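Side-chain contacts in alpha-galactosidase (Lactobacillus brevis, PDB 3MI6), which probably hydrolyses terminal, non-reducing alpha-D-galactose residues from alpha-D-galactosides such as galactose oligosaccharides, galactomannans and galactolipids, as a member of glycosyl hydrolase family 36: residues D[195-200]-D[205-210]; D[563-568]-D[638-643]. All coordinates share one frame; numbering follows the deposited sequence.

Interaction 1: D[195-200]-D[205-210]; sequences QFSGTW and HLYRHP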
# COMPACT_ATOMS: atom_id res chain seq x y z
N GLN D 195 -13.33 11.38 4.02
CA GLN D 195 -14.35 12.27 3.47
C GLN D 195 -15.50 11.42 3.01
O GLN D 195 -15.42 10.20 3.03
CB GLN D 195 -13.80 13.07 2.30
CG GLN D 195 -13.22 12.17 1.24
CD GLN D 195 -12.50 12.92 0.17
OE1 GLN D 195 -11.34 13.31 0.33
NE2 GLN D 195 -13.17 13.12 -0.96
N PHE D 196 -16.57 12.08 2.59
CA PHE D 196 -17.75 11.37 2.14
C PHE D 196 -18.27 11.99 0.86
O PHE D 196 -19.00 12.96 0.86
CB PHE D 196 -18.76 11.26 3.28
CG PHE D 196 -18.25 10.46 4.42
CD1 PHE D 196 -18.45 9.08 4.46
CD2 PHE D 196 -17.50 11.06 5.43
CE1 PHE D 196 -17.94 8.32 5.51
CE2 PHE D 196 -16.99 10.32 6.46
CZ PHE D 196 -17.21 8.95 6.51
N SER D 197 -17.86 11.41 -0.25
CA SER D 197 -18.10 11.98 -1.54
C SER D 197 -19.02 11.07 -2.33
O SER D 197 -19.08 9.86 -2.08
CB SER D 197 -16.75 12.11 -2.25
OG SER D 197 -15.78 12.58 -1.32
N GLY D 198 -19.77 11.64 -3.27
CA GLY D 198 -20.55 10.85 -4.18
C GLY D 198 -21.32 11.70 -5.16
O GLY D 198 -20.76 12.59 -5.82
N THR D 199 -22.62 11.42 -5.23
CA THR D 199 -23.53 12.13 -6.10
C THR D 199 -24.95 11.57 -5.98
O THR D 199 -25.23 10.70 -5.15
CB THR D 199 -23.07 12.06 -7.58
OG1 THR D 199 -23.90 12.94 -8.37
CG2 THR D 199 -23.16 10.62 -8.13
N TRP D 200 -25.86 12.07 -6.80
CA TRP D 200 -27.25 11.70 -6.67
C TRP D 200 -27.39 10.19 -6.84
O TRP D 200 -26.72 9.60 -7.69
CB TRP D 200 -28.12 12.50 -7.65
CG TRP D 200 -29.51 11.99 -7.74
CD1 TRP D 200 -30.60 12.42 -7.03
CD2 TRP D 200 -29.97 10.93 -8.57
NE1 TRP D 200 -31.72 11.70 -7.39
CE2 TRP D 200 -31.35 10.77 -8.33
CE3 TRP D 200 -29.35 10.10 -9.51
CZ2 TRP D 200 -32.12 9.82 -8.99
CZ3 TRP D 200 -30.11 9.15 -10.15
CH2 TRP D 200 -31.48 9.02 -9.89
N HIS D 205 -20.21 7.85 -0.18
CA HIS D 205 -19.24 6.75 -0.06
C HIS D 205 -17.99 7.28 0.67
O HIS D 205 -17.61 8.44 0.49
CB HIS D 205 -18.85 6.18 -1.43
CG HIS D 205 -19.96 5.46 -2.13
ND1 HIS D 205 -19.74 4.44 -3.03
CD2 HIS D 205 -21.31 5.60 -2.04
CE1 HIS D 205 -20.90 3.99 -3.47
NE2 HIS D 205 -21.87 4.68 -2.89
N LEU D 206 -17.36 6.42 1.47
CA LEU D 206 -16.20 6.81 2.27
C LEU D 206 -14.88 6.74 1.48
O LEU D 206 -14.62 5.78 0.76
CB LEU D 206 -16.14 5.93 3.51
CG LEU D 206 -15.12 6.24 4.61
CD1 LEU D 206 -15.66 5.67 5.90
CD2 LEU D 206 -13.72 5.70 4.34
N TYR D 207 -14.05 7.78 1.59
CA TYR D 207 -12.74 7.79 0.94
C TYR D 207 -11.71 8.11 2.00
O TYR D 207 -11.95 8.94 2.88
CB TYR D 207 -12.68 8.81 -0.20
CG TYR D 207 -13.50 8.43 -1.38
CD1 TYR D 207 -12.97 7.65 -2.40
CD2 TYR D 207 -14.83 8.81 -1.48
CE1 TYR D 207 -13.74 7.28 -3.51
CE2 TYR D 207 -15.61 8.44 -2.58
CZ TYR D 207 -15.05 7.68 -3.59
OH TYR D 207 -15.81 7.30 -4.68
N ARG D 208 -10.58 7.42 1.96
CA ARG D 208 -9.62 7.51 3.05
C ARG D 208 -8.22 7.66 2.47
O ARG D 208 -7.71 6.75 1.84
CB ARG D 208 -9.74 6.28 3.96
CG ARG D 208 -8.62 6.17 5.01
CD ARG D 208 -8.94 5.27 6.20
NE ARG D 208 -7.95 5.44 7.26
CZ ARG D 208 -8.08 4.98 8.50
NH1 ARG D 208 -9.15 4.31 8.87
NH2 ARG D 208 -7.14 5.21 9.37
N HIS D 209 -7.63 8.84 2.65
CA HIS D 209 -6.33 9.15 2.06
C HIS D 209 -5.37 9.83 3.06
O HIS D 209 -5.78 10.63 3.90
CB HIS D 209 -6.50 10.01 0.78
CG HIS D 209 -7.14 9.28 -0.36
ND1 HIS D 209 -8.51 9.17 -0.50
CD2 HIS D 209 -6.60 8.58 -1.39
CE1 HIS D 209 -8.79 8.45 -1.57
NE2 HIS D 209 -7.65 8.08 -2.12
N PRO D 210 -4.09 9.48 2.98
CA PRO D 210 -3.10 10.13 3.83
C PRO D 210 -2.95 11.60 3.43
O PRO D 210 -3.04 11.89 2.25
CB PRO D 210 -1.80 9.38 3.49
CG PRO D 210 -2.21 8.15 2.79
CD PRO D 210 -3.50 8.49 2.08

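Interaction 2: D[563-568]-D[638-643]; sequences TSYGYP and FYRIDS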
# COMPACT_ATOMS: atom_id res chain seq x y z
N THR D 563 -23.14 7.23 5.64
CA THR D 563 -23.85 8.27 6.36
C THR D 563 -23.67 8.13 7.89
O THR D 563 -23.50 9.14 8.59
CB THR D 563 -25.34 8.33 5.95
OG1 THR D 563 -25.43 8.57 4.54
CG2 THR D 563 -26.06 9.44 6.70
N SER D 564 -23.66 6.90 8.39
CA SER D 564 -23.56 6.65 9.84
C SER D 564 -22.31 7.21 10.53
O SER D 564 -22.33 7.47 11.73
CB SER D 564 -23.71 5.16 10.15
OG SER D 564 -22.63 4.42 9.60
N TYR D 565 -21.23 7.39 9.78
CA TYR D 565 -20.03 8.00 10.35
C TYR D 565 -20.37 9.40 10.87
O TYR D 565 -19.85 9.86 11.89
CB TYR D 565 -18.90 8.06 9.32
CG TYR D 565 -18.24 6.72 9.10
CD1 TYR D 565 -18.64 5.87 8.07
CD2 TYR D 565 -17.19 6.28 9.94
CE1 TYR D 565 -18.02 4.60 7.88
CE2 TYR D 565 -16.57 5.03 9.75
CZ TYR D 565 -17.00 4.19 8.73
OH TYR D 565 -16.38 2.96 8.54
N GLY D 566 -21.28 10.07 10.17
CA GLY D 566 -21.61 11.43 10.50
C GLY D 566 -22.99 11.58 11.09
O GLY D 566 -23.28 12.57 11.76
N TYR D 567 -23.85 10.59 10.85
CA TYR D 567 -25.25 10.75 11.23
C TYR D 567 -25.90 9.44 11.71
O TYR D 567 -25.85 8.43 11.03
CB TYR D 567 -26.02 11.40 10.06
CG TYR D 567 -25.30 12.60 9.43
CD1 TYR D 567 -25.60 13.89 9.82
CD2 TYR D 567 -24.33 12.42 8.46
CE1 TYR D 567 -24.96 14.97 9.24
CE2 TYR D 567 -23.68 13.48 7.89
CZ TYR D 567 -23.99 14.76 8.28
OH TYR D 567 -23.33 15.83 7.71
N PRO D 568 -26.54 9.49 12.88
CA PRO D 568 -27.23 8.35 13.49
C PRO D 568 -28.43 7.94 12.67
O PRO D 568 -29.00 8.77 11.98
CB PRO D 568 -27.73 8.91 14.82
CG PRO D 568 -27.10 10.29 14.97
CD PRO D 568 -26.75 10.75 13.62
N PHE D 638 -25.26 2.59 17.74
CA PHE D 638 -24.96 2.00 16.44
C PHE D 638 -23.49 1.64 16.29
O PHE D 638 -22.60 2.49 16.39
CB PHE D 638 -25.38 2.97 15.33
CG PHE D 638 -25.34 2.39 13.93
CD1 PHE D 638 -24.23 2.56 13.12
CD2 PHE D 638 -26.45 1.75 13.40
CE1 PHE D 638 -24.20 2.05 11.82
CE2 PHE D 638 -26.42 1.24 12.10
CZ PHE D 638 -25.30 1.39 11.31
N TYR D 639 -23.25 0.36 16.03
CA TYR D 639 -21.91 -0.13 15.73
C TYR D 639 -21.82 -0.60 14.28
O TYR D 639 -22.61 -1.42 13.84
CB TYR D 639 -21.60 -1.32 16.62
CG TYR D 639 -21.43 -0.99 18.08
CD1 TYR D 639 -20.17 -0.73 18.61
CD2 TYR D 639 -22.51 -0.95 18.92
CE1 TYR D 639 -20.01 -0.45 19.94
CE2 TYR D 639 -22.36 -0.66 20.24
CZ TYR D 639 -21.12 -0.42 20.76
OH TYR D 639 -21.01 -0.12 22.11
N ARG D 640 -20.84 -0.08 13.55
CA ARG D 640 -20.43 -0.66 12.28
C ARG D 640 -19.47 -1.80 12.56
O ARG D 640 -18.63 -1.71 13.45
CB ARG D 640 -19.71 0.38 11.41
CG ARG D 640 -20.59 1.47 10.82
CD ARG D 640 -19.73 2.59 10.24
NE ARG D 640 -18.90 3.20 11.27
CZ ARG D 640 -19.22 4.32 11.93
NH1 ARG D 640 -20.36 4.96 11.65
NH2 ARG D 640 -18.40 4.81 12.86
N ILE D 641 -19.59 -2.88 11.80
CA ILE D 641 -18.71 -4.02 11.99
C ILE D 641 -17.91 -4.24 10.70
O ILE D 641 -16.82 -3.67 10.54
CB ILE D 641 -19.55 -5.28 12.46
CG1 ILE D 641 -20.13 -5.02 13.85
CG2 ILE D 641 -18.73 -6.57 12.48
CD1 ILE D 641 -21.15 -6.03 14.29
N ASP D 642 -18.44 -5.05 9.78
CA ASP D 642 -17.83 -5.31 8.48
C ASP D 642 -18.17 -4.19 7.49
O ASP D 642 -19.34 -3.82 7.34
CB ASP D 642 -18.32 -6.66 7.93
CG ASP D 642 -17.93 -7.84 8.83
OD1 ASP D 642 -16.71 -8.16 8.85
OD2 ASP D 642 -18.83 -8.44 9.50
N SER D 643 -17.16 -3.67 6.80
CA SER D 643 -17.32 -2.48 5.95
C SER D 643 -17.19 -2.73 4.46
O SER D 643 -16.21 -3.30 4.01
CB SER D 643 -16.29 -1.44 6.33
OG SER D 643 -16.34 -0.36 5.42

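Interaction 1: D[195-200]-D[205-210]
Q195, F196 and S197 pair with Y207, L206 and H205 as the two arms of an antiparallel beta hairpin, strands 192-197 and 205-210, at the edge of the large sheet in the family 36 N-terminal region. The backbone bonds come first. Q195 and Y207 are a hydrogen-bonded pair: Q195 N reaches Y207 O at 3.0 Å, and Y207 N returns to Q195 O at 3.1 Å. S197 N gives to H205 O at 3.1 Å, while F196 and L206 form the non-hydrogen-bonded pair between. The short strand axes make 135°, well short of true antiparallel.

Apolar packing lies on the F196 and L206 side. The two side chains run side by side and point the same way; L206 CD1 comes within 3.5 Å of F196 CE1, and L206 CB and CG also touch that ring corner. M234 of strand 233-236 packs against F196 from the same sheet.

The other side carries Q195, S197, H205 and Y207. Q195 CG sits 3.7 Å from Y207 CB, with the amide plane turned 63° from the tyrosine ring, and S197 CB lies near CD2 and CE2 of Y207. S197 O lies at the ring's edge, in its plane. Both ends of the Q195 amide are also used by a second subunit: OE1 takes a hydrogen bond from R212 and NE2 gives one to P213 O of that chain. Within the strand, Q195 NE2 reaches S197 OG at 2.7 Å, nearly straight at 167° and in the amide plane.

Interaction 2: D[563-568]-D[638-643]
The guanidinium of R640 lies flat on the ring of Y565, a cation-pi stack that joins helix 553-566, through S564 and Y565, from the catalytic-barrel region to strand 637-640 at the edge of the C-terminal antiparallel sheet. The two planes are only 14° apart and their centres 3.6 Å. R640 NE stands over the ring near its rim, 3.3 Å from Y565 CZ, and CD adds a CH-pi contact to the same face. A bend at chi3 (-61°) folds the arginine so that both its CD and its guanidinium lie across the tyrosine.

Polar partners grip the guanidinium. R640 NH1 gives a hydrogen bond to S564 OG at 3.1 Å, with the oxygen in the guanidinium plane; this hydroxyl also bonds to F561 O, one turn earlier in the helix. NE forms a salt bridge with D242 and NH2 bonds to S309 OG, so all three nitrogens of the flat group have partners, which should restrict its rotation. D242 probably offsets the buried charge.

Apolar packing between the two segments is slighter. With the CG of F638 anti to the backbone N (chi1 -170°), F638 CE1 comes to 3.6 Å from S564 CB.

Y565 is where the two contacts meet. One face of its ring carries R640 in interaction 2, while Y565 CE1 lies 3.3 Å from L206 CD1 and Y565 CB 3.4 Å from F196 CZ, both of interaction 1. The centres of the contacts are 14 Å apart. Through this tyrosine the apolar side of the N-terminal hairpin, the barrel helix 553-566 and the C-terminal sheet are packed together. Neither contact is at the predicted active site. Of the segments, only the one continuing past S197 reaches it, at W200, a predicted substrate-binding residue whose NE1 is hydrogen-bonded to OD2 of D549, the predicted proton donor.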